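Local atomic coordinates of LAR_0958 cell surface adhesin (Lactobacillus reuteri, PDB entry 4NG0), a protein that probably acts as a cell-surface adhesin that helps the bacterium bind mucus, through a repeat with a ubiquitin-like beta-grasp fold. Residues Thr23-Ser28 and Ala41-Asn46. Numbering follows the deposited sequence. Where two conformers were deposited one is given.
Sequences TTVQWS and ADFTWN
Phe43 meets Trp27 and Val25 with the far end of its ring, CZ and CE2: Trp27 CZ2 lies at the phenyl edge, near the ring plane, 4.1 Å from Phe43 CZ, which stands at a slant to the indole. Val25 also comes to the phenyl ring at a slant, its CG2 4.0 Å from Phe43 CZ and almost as close to Phe43 CE2. Phe20 meets the same phenyl ring with planes inclined at about 55°, and Tyr5 meets the indole at about 50°. Val25 and Phe43 point at each other from opposite directions, whereas the Trp27 and Phe43 side chains run alongside each other in opposite senses. The chi1 of Val25 (179°) sets CG1 anti to the backbone N and turns CG2 to the phenyl ring. Strands 26-28 and 43-45 are the two outermost strands of the mixed beta-grasp sheet, and even their closest CA atoms, those of Val25 and Phe43, are 10.3 Å apart. Leu71 of helix 65-73 packs on Trp27, and Leu63 of the neighbouring strand 57-63 on Phe43, consistent with a core between sheet and helix. No hydrogen bond links the two segments; close to the centre of the chain, side chains from the two edge strands meet over one face of the sheet through apolar contacts alone, with Val25 and Phe43 buried in the hydrophobic core.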
ATOM      1  N   THR A  23      -2.703   1.792  -7.016  1.00 11.10           N
ATOM      2  CA  THR A  23      -3.761   1.105  -7.767  1.00 11.53           C
ATOM      3  C   THR A  23      -3.646  -0.422  -7.740  1.00 11.61           C
ATOM      4  O   THR A  23      -4.560  -1.120  -8.172  1.00 14.23           O
ATOM      5  CB  THR A  23      -3.865   1.600  -9.238  1.00 16.82           C
ATOM      6  OG1 THR A  23      -2.636   1.352  -9.921  1.00 16.84           O
ATOM      7  CG2 THR A  23      -4.192   3.090  -9.286  1.00 19.10           C
ATOM      8  N   THR A  24      -2.535  -0.948  -7.236  1.00  7.14           N
ATOM      9  CA  THR A  24      -2.392  -2.392  -7.071  1.00  7.82           C
ATOM     10  C   THR A  24      -2.988  -2.866  -5.747  1.00  9.69           C
ATOM     11  O   THR A  24      -3.105  -4.071  -5.507  1.00  9.06           O
ATOM     12  CB  THR A  24      -0.922  -2.850  -7.124  1.00  9.18           C
ATOM     13  OG1 THR A  24      -0.187  -2.234  -6.054  1.00  8.03           O
ATOM     14  CG2 THR A  24      -0.286  -2.514  -8.478  1.00  9.83           C
ATOM     15  N   VAL A  25      -3.347  -1.925  -4.874  1.00  8.36           N
ATOM     16  CA  VAL A  25      -3.983  -2.282  -3.605  1.00  8.07           C
ATOM     17  C   VAL A  25      -5.438  -2.650  -3.877  1.00  7.23           C
ATOM     18  O   VAL A  25      -6.144  -1.931  -4.585  1.00  9.54           O
ATOM     19  CB  VAL A  25      -3.909  -1.127  -2.579  1.00  7.99           C
ATOM     20  CG1 VAL A  25      -4.600  -1.504  -1.282  1.00  9.53           C
ATOM     21  CG2 VAL A  25      -2.464  -0.742  -2.306  1.00 10.13           C
ATOM     22  N   GLN A  26      -5.864  -3.795  -3.348  1.00  6.56           N
ATOM     23  CA  GLN A  26      -7.203  -4.300  -3.596  1.00  6.24           C
ATOM     24  C   GLN A  26      -8.039  -4.137  -2.344  1.00  8.91           C
ATOM     25  O   GLN A  26      -7.643  -4.543  -1.250  1.00  8.38           O
ATOM     26  CB  GLN A  26      -7.137  -5.778  -3.991  1.00  7.49           C
ATOM     27  CG  GLN A  26      -6.235  -6.063  -5.187  1.00  8.91           C
ATOM     28  CD  GLN A  26      -6.669  -5.307  -6.423  1.00 10.22           C
ATOM     29  OE1 GLN A  26      -7.853  -5.273  -6.756  1.00 12.29           O
ATOM     30  NE2 GLN A  26      -5.715  -4.671  -7.098  1.00 11.38           N
ATOM     31  N   TRP A  27      -9.209  -3.553  -2.515  1.00  7.87           N
ATOM     32  CA  TRP A  27     -10.063  -3.205  -1.392  1.00  7.98           C
ATOM     33  C   TRP A  27     -11.317  -4.051  -1.374  1.00 10.71           C
ATOM     34  O   TRP A  27     -11.857  -4.411  -2.423  1.00 11.24           O
ATOM     35  CB  TRP A  27     -10.438  -1.726  -1.487  1.00  7.00           C
ATOM     36  CG  TRP A  27      -9.275  -0.815  -1.243  1.00  7.41           C
ATOM     37  CD1 TRP A  27      -8.384  -0.341  -2.171  1.00  7.67           C
ATOM     38  CD2 TRP A  27      -8.860  -0.289   0.020  1.00  7.63           C
ATOM     39  NE1 TRP A  27      -7.455   0.467  -1.554  1.00  8.58           N
ATOM     40  CE2 TRP A  27      -7.724   0.511  -0.209  1.00  7.37           C
ATOM     41  CE3 TRP A  27      -9.355  -0.400   1.328  1.00  7.96           C
ATOM     42  CZ2 TRP A  27      -7.065   1.184   0.821  1.00  7.86           C
ATOM     43  CZ3 TRP A  27      -8.701   0.276   2.352  1.00  9.52           C
ATOM     44  CH2 TRP A  27      -7.570   1.055   2.089  1.00  7.99           C
ATOM     45  N   SER A  28     -11.793  -4.361  -0.178  1.00  8.85           N
ATOM     46  CA  SER A  28     -12.958  -5.223  -0.027  0.58  8.77           C
ATOM     47  C   SER A  28     -13.724  -4.875   1.245  1.00  9.98           C
ATOM     48  O   SER A  28     -13.187  -4.217   2.139  1.00  8.94           O
ATOM     49  CB  SER A  28     -12.499  -6.684   0.003  0.58 12.92           C
ATOM     50  OG  SER A  28     -13.592  -7.580   0.099  0.58 17.49           O
ATOM     51  N   ALA A  41       1.454   8.588  -1.049  1.00 14.43           N
ATOM     52  CA  ALA A  41       1.699   9.242   0.237  1.00 18.41           C
ATOM     53  C   ALA A  41       0.822   8.681   1.356  1.00 13.01           C
ATOM     54  O   ALA A  41       1.065   8.931   2.540  1.00 15.73           O
ATOM     55  CB  ALA A  41       1.495  10.746   0.113  1.00 23.26           C
ATOM     56  N   ASP A  42      -0.197   7.918   0.976  1.00 10.87           N
ATOM     57  CA  ASP A  42      -1.155   7.419   1.949  1.00 11.54           C
ATOM     58  C   ASP A  42      -0.738   6.086   2.565  1.00 10.36           C
ATOM     59  O   ASP A  42      -1.427   5.557   3.434  1.00  9.65           O
ATOM     60  CB  ASP A  42      -2.539   7.312   1.307  1.00 10.06           C
ATOM     61  CG  ASP A  42      -3.154   8.668   1.035  1.00 12.23           C
ATOM     62  OD1 ASP A  42      -2.981   9.573   1.877  1.00 15.59           O
ATOM     63  OD2 ASP A  42      -3.806   8.826  -0.014  1.00 14.75           O
ATOM     64  N   PHE A  43       0.398   5.559   2.107  1.00  8.65           N
ATOM     65  CA  PHE A  43       0.929   4.300   2.611  1.00  6.50           C
ATOM     66  C   PHE A  43       2.372   4.517   3.017  1.00  9.66           C
ATOM     67  O   PHE A  43       3.087   5.294   2.389  1.00 13.29           O
ATOM     68  CB  PHE A  43       0.864   3.202   1.536  1.00  8.27           C
ATOM     69  CG  PHE A  43      -0.534   2.836   1.108  1.00  7.52           C
ATOM     70  CD1 PHE A  43      -1.238   3.635   0.218  1.00  7.65           C
ATOM     71  CD2 PHE A  43      -1.130   1.680   1.585  1.00  9.42           C
ATOM     72  CE1 PHE A  43      -2.532   3.293  -0.184  1.00 10.05           C
ATOM     73  CE2 PHE A  43      -2.421   1.330   1.185  1.00  9.57           C
ATOM     74  CZ  PHE A  43      -3.113   2.141   0.315  1.00  8.60           C
ATOM     75  N   THR A  44       2.781   3.831   4.070  1.00  6.69           N
ATOM     76  CA  THR A  44       4.154   3.926   4.560  1.00  8.08           C
ATOM     77  C   THR A  44       4.875   2.593   4.413  1.00  8.55           C
ATOM     78  O   THR A  44       4.341   1.547   4.771  1.00  9.06           O
ATOM     79  CB  THR A  44       4.160   4.369   6.027  1.00  9.78           C
ATOM     80  OG1 THR A  44       3.639   5.699   6.096  1.00 11.53           O
ATOM     81  CG2 THR A  44       5.572   4.367   6.615  1.00 10.25           C
ATOM     82  N   TRP A  45       6.087   2.637   3.868  1.00  7.23           N
ATOM     83  CA  TRP A  45       6.950   1.469   3.832  1.00  6.77           C
ATOM     84  C   TRP A  45       7.381   1.074   5.236  1.00  6.55           C
ATOM     85  O   TRP A  45       7.855   1.924   6.001  1.00  9.29           O
ATOM     86  CB  TRP A  45       8.208   1.793   3.035  1.00  7.31           C
ATOM     87  CG  TRP A  45       8.010   1.879   1.551  1.00  4.51           C
ATOM     88  CD1 TRP A  45       7.746   2.996   0.817  1.00  6.39           C
ATOM     89  CD2 TRP A  45       8.108   0.795   0.616  1.00  5.49           C
ATOM     90  NE1 TRP A  45       7.649   2.674  -0.522  1.00  6.95           N
ATOM     91  CE2 TRP A  45       7.889   1.330  -0.669  1.00  6.65           C
ATOM     92  CE3 TRP A  45       8.367  -0.577   0.747  1.00  6.85           C
ATOM     93  CZ2 TRP A  45       7.906   0.536  -1.827  1.00  6.81           C
ATOM     94  CZ3 TRP A  45       8.390  -1.365  -0.398  1.00  6.51           C
ATOM     95  CH2 TRP A  45       8.162  -0.807  -1.669  1.00  6.22           C
ATOM     96  N   ASN A  46       7.266  -0.209   5.555  1.00  7.74           N
ATOM     97  CA  ASN A  46       7.654  -0.720   6.863  1.00  9.30           C
ATOM     98  C   ASN A  46       9.127  -1.123   6.851  1.00  9.16           C
ATOM     99  O   ASN A  46       9.498  -2.271   7.081  1.00 12.27           O
ATOM    100  CB  ASN A  46       6.717  -1.866   7.273  1.00 10.80           C
ATOM    101  CG  ASN A  46       5.271  -1.391   7.474  1.00 11.03           C
ATOM    102  OD1 ASN A  46       5.021  -0.368   8.121  1.00 13.19           O
ATOM    103  ND2 ASN A  46       4.316  -2.131   6.915  1.00  9.80           N
TER